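Long-range contact in glucose dehydrogenase (Haloferax mediterranei, PDB 2B5W), which catalyses the zinc-dependent oxidation of D-glucose, and of several other aldose sugars, with NADP(+) preferred over NAD(+) as electron acceptor: residues K18-T32 and H121-L135. The protein carries 1 engineered substitution. Numbering follows the deposited sequence.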
loop_
_atom_site.group_PDB
_atom_site.type_symbol
_atom_site.label_atom_id
_atom_site.label_comp_id
_atom_site.label_asym_id
_atom_site.label_seq_id
_atom_site.Cartn_x
_atom_site.Cartn_y
_atom_site.Cartn_z
ATOM N N LYS A 18 -10.388 -31.608 30.209
ATOM C CA LYS A 18 -10.017 -32.518 29.156
ATOM C C LYS A 18 -8.630 -33.026 29.461
ATOM O O LYS A 18 -7.925 -32.474 30.310
ATOM C CB LYS A 18 -10.060 -31.798 27.803
ATOM C CG LYS A 18 -9.074 -30.637 27.689
ATOM C CD LYS A 18 -8.910 -30.229 26.216
ATOM C CE LYS A 18 -10.102 -29.557 25.691
ATOM N NZ LYS A 18 -9.937 -29.246 24.220
ATOM N N PRO A 19 -8.239 -34.114 28.829
ATOM C CA PRO A 19 -6.938 -34.709 29.143
ATOM C C PRO A 19 -5.790 -33.753 28.808
ATOM O O PRO A 19 -5.912 -32.994 27.848
ATOM C CB PRO A 19 -6.873 -35.933 28.227
ATOM C CG PRO A 19 -8.272 -36.205 27.828
ATOM C CD PRO A 19 -8.977 -34.877 27.804
ATOM N N ARG A 20 -4.712 -33.836 29.564
ATOM C CA ARG A 20 -3.494 -33.136 29.163
ATOM C C ARG A 20 -3.055 -33.653 27.812
ATOM O O ARG A 20 -3.034 -34.861 27.581
ATOM C CB ARG A 20 -2.372 -33.455 30.123
ATOM C CG ARG A 20 -1.879 -32.346 30.947
ATOM C CD ARG A 20 -0.657 -32.780 31.718
ATOM N NE ARG A 20 -0.857 -32.596 33.139
ATOM C CZ ARG A 20 0.103 -32.744 34.031
ATOM N NH1 ARG A 20 -0.172 -32.526 35.308
ATOM N NH2 ARG A 20 1.312 -33.134 33.655
ATOM N N PRO A 21 -2.680 -32.768 26.903
ATOM C CA PRO A 21 -2.141 -33.218 25.630
ATOM C C PRO A 21 -0.747 -33.831 25.797
ATOM O O PRO A 21 -0.042 -33.545 26.770
ATOM C CB PRO A 21 -2.089 -31.929 24.824
ATOM C CG PRO A 21 -1.810 -30.945 25.820
ATOM C CD PRO A 21 -2.706 -31.296 26.975
ATOM N N GLU A 22 -0.422 -34.749 24.886
ATOM C CA GLU A 22 0.902 -35.351 24.805
ATOM C C GLU A 22 1.565 -34.846 23.518
ATOM O O GLU A 22 0.955 -34.809 22.450
ATOM C CB GLU A 22 0.821 -36.902 24.796
ATOM C CG GLU A 22 0.023 -37.483 25.960
ATOM C CD GLU A 22 0.046 -39.007 26.005
ATOM O OE1 GLU A 22 0.218 -39.634 24.939
ATOM O OE2 GLU A 22 -0.106 -39.570 27.105
ATOM N N PRO A 23 2.828 -34.445 23.603
ATOM C CA PRO A 23 3.549 -33.905 22.453
ATOM C C PRO A 23 3.864 -34.969 21.411
ATOM O O PRO A 23 4.295 -36.065 21.771
ATOM C CB PRO A 23 4.846 -33.373 23.053
ATOM C CG PRO A 23 5.012 -34.084 24.311
ATOM C CD PRO A 23 3.645 -34.473 24.817
ATOM N N GLU A 24 3.574 -34.648 20.162
ATOM C CA GLU A 24 4.000 -35.430 19.004
ATOM C C GLU A 24 5.428 -35.088 18.625
ATOM O O GLU A 24 6.028 -34.172 19.171
ATOM C CB GLU A 24 3.059 -35.184 17.822
ATOM C CG GLU A 24 1.614 -35.522 18.148
ATOM C CD GLU A 24 0.774 -35.838 16.927
ATOM O OE1 GLU A 24 0.812 -35.047 15.967
ATOM O OE2 GLU A 24 0.070 -36.869 16.937
ATOM N N SER A 25 6.010 -35.832 17.699
ATOM C CA SER A 25 7.373 -35.531 17.281
ATOM C C SER A 25 7.502 -34.090 16.831
ATOM O O SER A 25 6.650 -33.593 16.084
ATOM C CB SER A 25 7.794 -36.420 16.106
ATOM O OG SER A 25 9.151 -36.188 15.735
ATOM N N GLY A 26 8.591 -33.452 17.242
ATOM C CA GLY A 26 8.857 -32.071 16.880
ATOM C C GLY A 26 8.138 -31.070 17.772
ATOM O O GLY A 26 8.322 -29.878 17.567
ATOM N N GLU A 27 7.340 -31.556 18.714
ATOM C CA GLU A 27 6.579 -30.707 19.648
ATOM C C GLU A 27 7.133 -30.785 21.080
ATOM O O GLU A 27 7.582 -31.833 21.557
ATOM C CB GLU A 27 5.102 -31.132 19.703
ATOM C CG GLU A 27 4.360 -31.125 18.374
ATOM C CD GLU A 27 2.871 -31.404 18.514
ATOM O OE1 GLU A 27 2.455 -32.118 19.463
ATOM O OE2 GLU A 27 2.117 -30.861 17.669
ATOM N N ALA A 28 6.985 -29.688 21.832
ATOM C CA ALA A 28 7.190 -29.688 23.263
ATOM C C ALA A 28 5.872 -29.535 24.027
ATOM O O ALA A 28 4.885 -29.018 23.514
ATOM C CB ALA A 28 8.100 -28.554 23.662
ATOM N N LEU A 29 5.877 -30.025 25.248
ATOM C CA LEU A 29 4.806 -29.784 26.225
ATOM C C LEU A 29 5.153 -28.575 27.084
ATOM O O LEU A 29 6.234 -28.477 27.650
ATOM C CB LEU A 29 4.574 -30.996 27.125
ATOM C CG LEU A 29 3.462 -30.878 28.144
ATOM C CD1 LEU A 29 2.118 -30.852 27.455
ATOM C CD2 LEU A 29 3.525 -32.019 29.162
ATOM N N VAL A 30 4.196 -27.663 27.169
ATOM C CA VAL A 30 4.341 -26.380 27.839
ATOM C C VAL A 30 3.303 -26.283 28.954
ATOM O O VAL A 30 2.110 -26.553 28.751
ATOM C CB VAL A 30 4.111 -25.238 26.830
ATOM C CG1 VAL A 30 4.330 -23.858 27.541
ATOM C CG2 VAL A 30 4.963 -25.396 25.554
ATOM N N ARG A 31 3.728 -25.819 30.125
ATOM C CA ARG A 31 2.823 -25.437 31.189
ATOM C C ARG A 31 2.478 -23.972 31.023
ATOM O O ARG A 31 3.358 -23.116 31.057
ATOM C CB ARG A 31 3.446 -25.668 32.564
ATOM C CG ARG A 31 2.576 -25.239 33.698
ATOM C CD ARG A 31 3.074 -25.692 35.090
ATOM N NE ARG A 31 4.518 -25.553 35.351
ATOM C CZ ARG A 31 5.108 -24.488 35.844
ATOM N NH1 ARG A 31 6.400 -24.534 36.115
ATOM N NH2 ARG A 31 4.447 -23.374 36.073
ATOM N N THR A 32 1.190 -23.690 30.897
ATOM C CA THR A 32 0.723 -22.312 30.718
ATOM C C THR A 32 0.959 -21.462 31.951
ATOM O O THR A 32 0.635 -21.871 33.071
ATOM C CB THR A 32 -0.750 -22.325 30.367
ATOM O OG1 THR A 32 -0.915 -23.170 29.220
ATOM C CG2 THR A 32 -1.240 -20.957 29.992
ATOM N N HIS A 121 -8.091 -25.366 18.993
ATOM C CA HIS A 121 -8.125 -24.931 20.377
ATOM C C HIS A 121 -6.940 -24.032 20.698
ATOM O O HIS A 121 -5.855 -24.216 20.173
ATOM C CB HIS A 121 -8.079 -26.118 21.315
ATOM C CG HIS A 121 -9.301 -26.963 21.234
ATOM N ND1 HIS A 121 -10.557 -26.437 21.406
ATOM C CD2 HIS A 121 -9.461 -28.281 20.968
ATOM C CE1 HIS A 121 -11.450 -27.410 21.265
ATOM N NE2 HIS A 121 -10.814 -28.531 20.994
ATOM N N GLY A 122 -7.220 -23.089 21.579
ATOM C CA GLY A 122 -6.254 -22.092 22.012
ATOM C C GLY A 122 -5.432 -22.562 23.197
ATOM O O GLY A 122 -5.226 -23.767 23.406
ATOM N N TYR A 123 -4.979 -21.584 23.993
ATOM C CA TYR A 123 -3.972 -21.784 25.001
ATOM C C TYR A 123 -4.453 -21.629 26.453
ATOM O O TYR A 123 -3.655 -21.838 27.373
ATOM C CB TYR A 123 -2.806 -20.811 24.765
ATOM C CG TYR A 123 -2.171 -20.965 23.399
ATOM C CD1 TYR A 123 -1.627 -22.180 23.006
ATOM C CD2 TYR A 123 -2.116 -19.903 22.490
ATOM C CE1 TYR A 123 -1.060 -22.336 21.761
ATOM C CE2 TYR A 123 -1.574 -20.064 21.258
ATOM C CZ TYR A 123 -1.044 -21.279 20.892
ATOM O OH TYR A 123 -0.474 -21.476 19.650
ATOM N N MET A 124 -5.739 -21.311 26.651
ATOM C CA MET A 124 -6.280 -21.165 27.996
ATOM C C MET A 124 -6.571 -22.533 28.609
ATOM O O MET A 124 -7.726 -22.897 28.839
ATOM C CB MET A 124 -7.539 -20.295 28.018
ATOM C CG MET A 124 -7.240 -18.858 27.798
ATOM S SD MET A 124 -8.699 -17.832 27.914
ATOM C CE MET A 124 -7.924 -16.216 27.654
ATOM N N SER A 125 -5.517 -23.278 28.844
ATOM C CA SER A 125 -5.571 -24.582 29.475
ATOM C C SER A 125 -4.319 -24.694 30.304
ATOM O O SER A 125 -3.370 -23.950 30.087
ATOM C CB SER A 125 -5.663 -25.719 28.439
ATOM O OG SER A 125 -4.596 -25.721 27.512
ATOM N N GLU A 126 -4.288 -25.600 31.281
ATOM C CA GLU A 126 -3.129 -25.675 32.144
ATOM C C GLU A 126 -1.859 -26.074 31.411
ATOM O O GLU A 126 -0.778 -25.680 31.819
ATOM C CB GLU A 126 -3.417 -26.601 33.338
ATOM C CG GLU A 126 -4.512 -26.024 34.217
ATOM C CD GLU A 126 -4.819 -26.855 35.442
ATOM O OE1 GLU A 126 -5.471 -27.908 35.305
ATOM O OE2 GLU A 126 -4.440 -26.422 36.551
ATOM N N PHE A 127 -2.005 -26.861 30.349
ATOM C CA PHE A 127 -0.900 -27.310 29.497
ATOM C C PHE A 127 -1.308 -27.222 28.039
ATOM O O PHE A 127 -2.483 -27.306 27.689
ATOM C CB PHE A 127 -0.474 -28.752 29.794
ATOM C CG PHE A 127 0.022 -28.962 31.182
ATOM C CD1 PHE A 127 1.381 -28.903 31.484
ATOM C CD2 PHE A 127 -0.886 -29.162 32.215
ATOM C CE1 PHE A 127 1.815 -29.070 32.787
ATOM C CE2 PHE A 127 -0.453 -29.313 33.512
ATOM C CZ PHE A 127 0.893 -29.276 33.803
ATOM N N PHE A 128 -0.311 -27.040 27.172
ATOM C CA PHE A 128 -0.510 -27.159 25.742
ATOM C C PHE A 128 0.767 -27.687 25.077
ATOM O O PHE A 128 1.849 -27.646 25.679
ATOM C CB PHE A 128 -0.981 -25.825 25.110
ATOM C CG PHE A 128 0.016 -24.698 25.166
ATOM C CD1 PHE A 128 0.032 -23.815 26.245
ATOM C CD2 PHE A 128 0.942 -24.529 24.151
ATOM C CE1 PHE A 128 0.948 -22.757 26.288
ATOM C CE2 PHE A 128 1.879 -23.480 24.186
ATOM C CZ PHE A 128 1.889 -22.611 25.244
ATOM N N THR A 129 0.615 -28.190 23.860
ATOM C CA THR A 129 1.737 -28.533 23.039
ATOM C C THR A 129 1.885 -27.592 21.883
ATOM O O THR A 129 0.943 -26.929 21.473
ATOM C CB THR A 129 1.596 -29.960 22.504
ATOM O OG1 THR A 129 0.361 -30.091 21.770
ATOM C CG2 THR A 129 1.520 -30.949 23.682
ATOM N N SER A 130 3.079 -27.568 21.293
ATOM C CA SER A 130 3.280 -26.918 19.997
ATOM C C SER A 130 4.581 -27.366 19.378
ATOM O O SER A 130 5.514 -27.702 20.106
ATOM C CB SER A 130 3.340 -25.366 20.110
ATOM O OG SER A 130 2.022 -24.799 20.190
ATOM N N PRO A 131 4.639 -27.377 18.039
ATOM C CA PRO A 131 5.907 -27.603 17.344
ATOM C C PRO A 131 6.954 -26.633 17.904
ATOM O O PRO A 131 6.655 -25.454 18.148
ATOM C CB PRO A 131 5.567 -27.286 15.882
ATOM C CG PRO A 131 4.098 -27.636 15.778
ATOM C CD PRO A 131 3.546 -27.124 17.089
ATOM N N GLU A 132 8.183 -27.090 18.088
ATOM C CA GLU A 132 9.235 -26.167 18.511
ATOM C C GLU A 132 9.429 -24.995 17.561
ATOM O O GLU A 132 9.785 -23.891 17.987
ATOM C CB GLU A 132 10.560 -26.863 18.760
ATOM C CG GLU A 132 11.142 -27.513 17.524
ATOM C CD GLU A 132 12.510 -28.159 17.752
ATOM O OE1 GLU A 132 13.305 -27.609 18.533
ATOM O OE2 GLU A 132 12.769 -29.233 17.152
ATOM N N LYS A 133 9.156 -25.179 16.283
ATOM C CA LYS A 133 9.328 -24.122 15.303
ATOM C C LYS A 133 8.351 -22.961 15.498
ATOM O O LYS A 133 8.582 -21.886 14.984
ATOM C CB LYS A 133 9.188 -24.675 13.884
ATOM C CG LYS A 133 7.809 -25.167 13.526
ATOM C CD LYS A 133 7.827 -25.989 12.206
ATOM C CE LYS A 133 8.031 -25.085 11.002
ATOM N NZ LYS A 133 8.063 -25.833 9.687
ATOM N N TYR A 134 7.269 -23.211 16.237
ATOM C CA TYR A 134 6.254 -22.203 16.565
ATOM C C TYR A 134 6.288 -21.794 18.034
ATOM O O TYR A 134 5.367 -21.105 18.489
ATOM C CB TYR A 134 4.846 -22.690 16.193
ATOM C CG TYR A 134 4.714 -23.090 14.729
ATOM C CD1 TYR A 134 5.240 -22.300 13.732
ATOM C CD2 TYR A 134 4.144 -24.294 14.372
ATOM C CE1 TYR A 134 5.151 -22.664 12.405
ATOM C CE2 TYR A 134 4.050 -24.658 13.041
ATOM C CZ TYR A 134 4.573 -23.848 12.063
ATOM O OH TYR A 134 4.528 -24.203 10.700
ATOM N N LEU A 135 7.332 -22.182 18.750
ATOM C CA LEU A 135 7.560 -21.730 20.122
ATOM C C LEU A 135 8.728 -20.772 20.068
ATOM O O LEU A 135 9.826 -21.149 19.642
ATOM C CB LEU A 135 7.859 -22.890 21.079
ATOM C CG LEU A 135 6.636 -23.768 21.367
ATOM C CD1 LEU A 135 6.965 -25.039 22.089
ATOM C CD2 LEU A 135 5.546 -22.967 22.119
#
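Ala28 and Ser130 form one hydrogen-bonded pair, Val30 and Phe128 the next. They join strands 27-37 and 127-131, which pair antiparallel in the GroES-like domain of this zinc-containing alcohol dehydrogenase. The bond from Val30 N to Phe128 O measures 2.8 Å. Beyond the paired residues, Glu132 N binds Gly26 O at 2.8 Å, where a type II turn from Glu24 to Glu27 leads into the strand. Further along, Thr32 grips the loop before strand 127-131 twice. Its N reaches Glu126 O from above the carbonyl plane, and its OG1 donates to Ser125 O at 2.7 Å. The same OG1 lies at the edge of the Phe128 ring.

Aromatic contacts fall on both faces of the sheet. On the face with Leu29 and Arg31, the Arg20 guanidinium lies flat on Phe127, with planes 24° apart. It forms an off-centre cation-pi contact, CZ standing 4.0 Å from the ring centroid. Arg20 CD adds a CH-pi contact over the same face. Phe127 CE1 meets Arg31 CB at 3.8 Å. With an alanine in place of Phe127, the Arg20 guanidinium is likely to lose its stacking partner and be free to swing.

On the other face, the Phe128 ring is sandwiched between Val30 CB and Tyr123 CD1. Its CG sits between the backbone N and carbonyl carbon (chi1 65°), which brings the ring back under Val30. Leu135 CD1 touches Val30 CG2 and Ala28 CB, each at 4.0 Å. Pro85 of strand 82-85 packs against Phe128 and Leu135.

Apolar contact also holds the loop before strand 27-37. Thr129 CG2 packs against Pro21 CB at 3.9 Å and also meets Pro23.

Backbone bonds thus fix the register, packing fills a buried, mostly apolar face, and the Arg20-Phe127 stack lies on the partly exposed one.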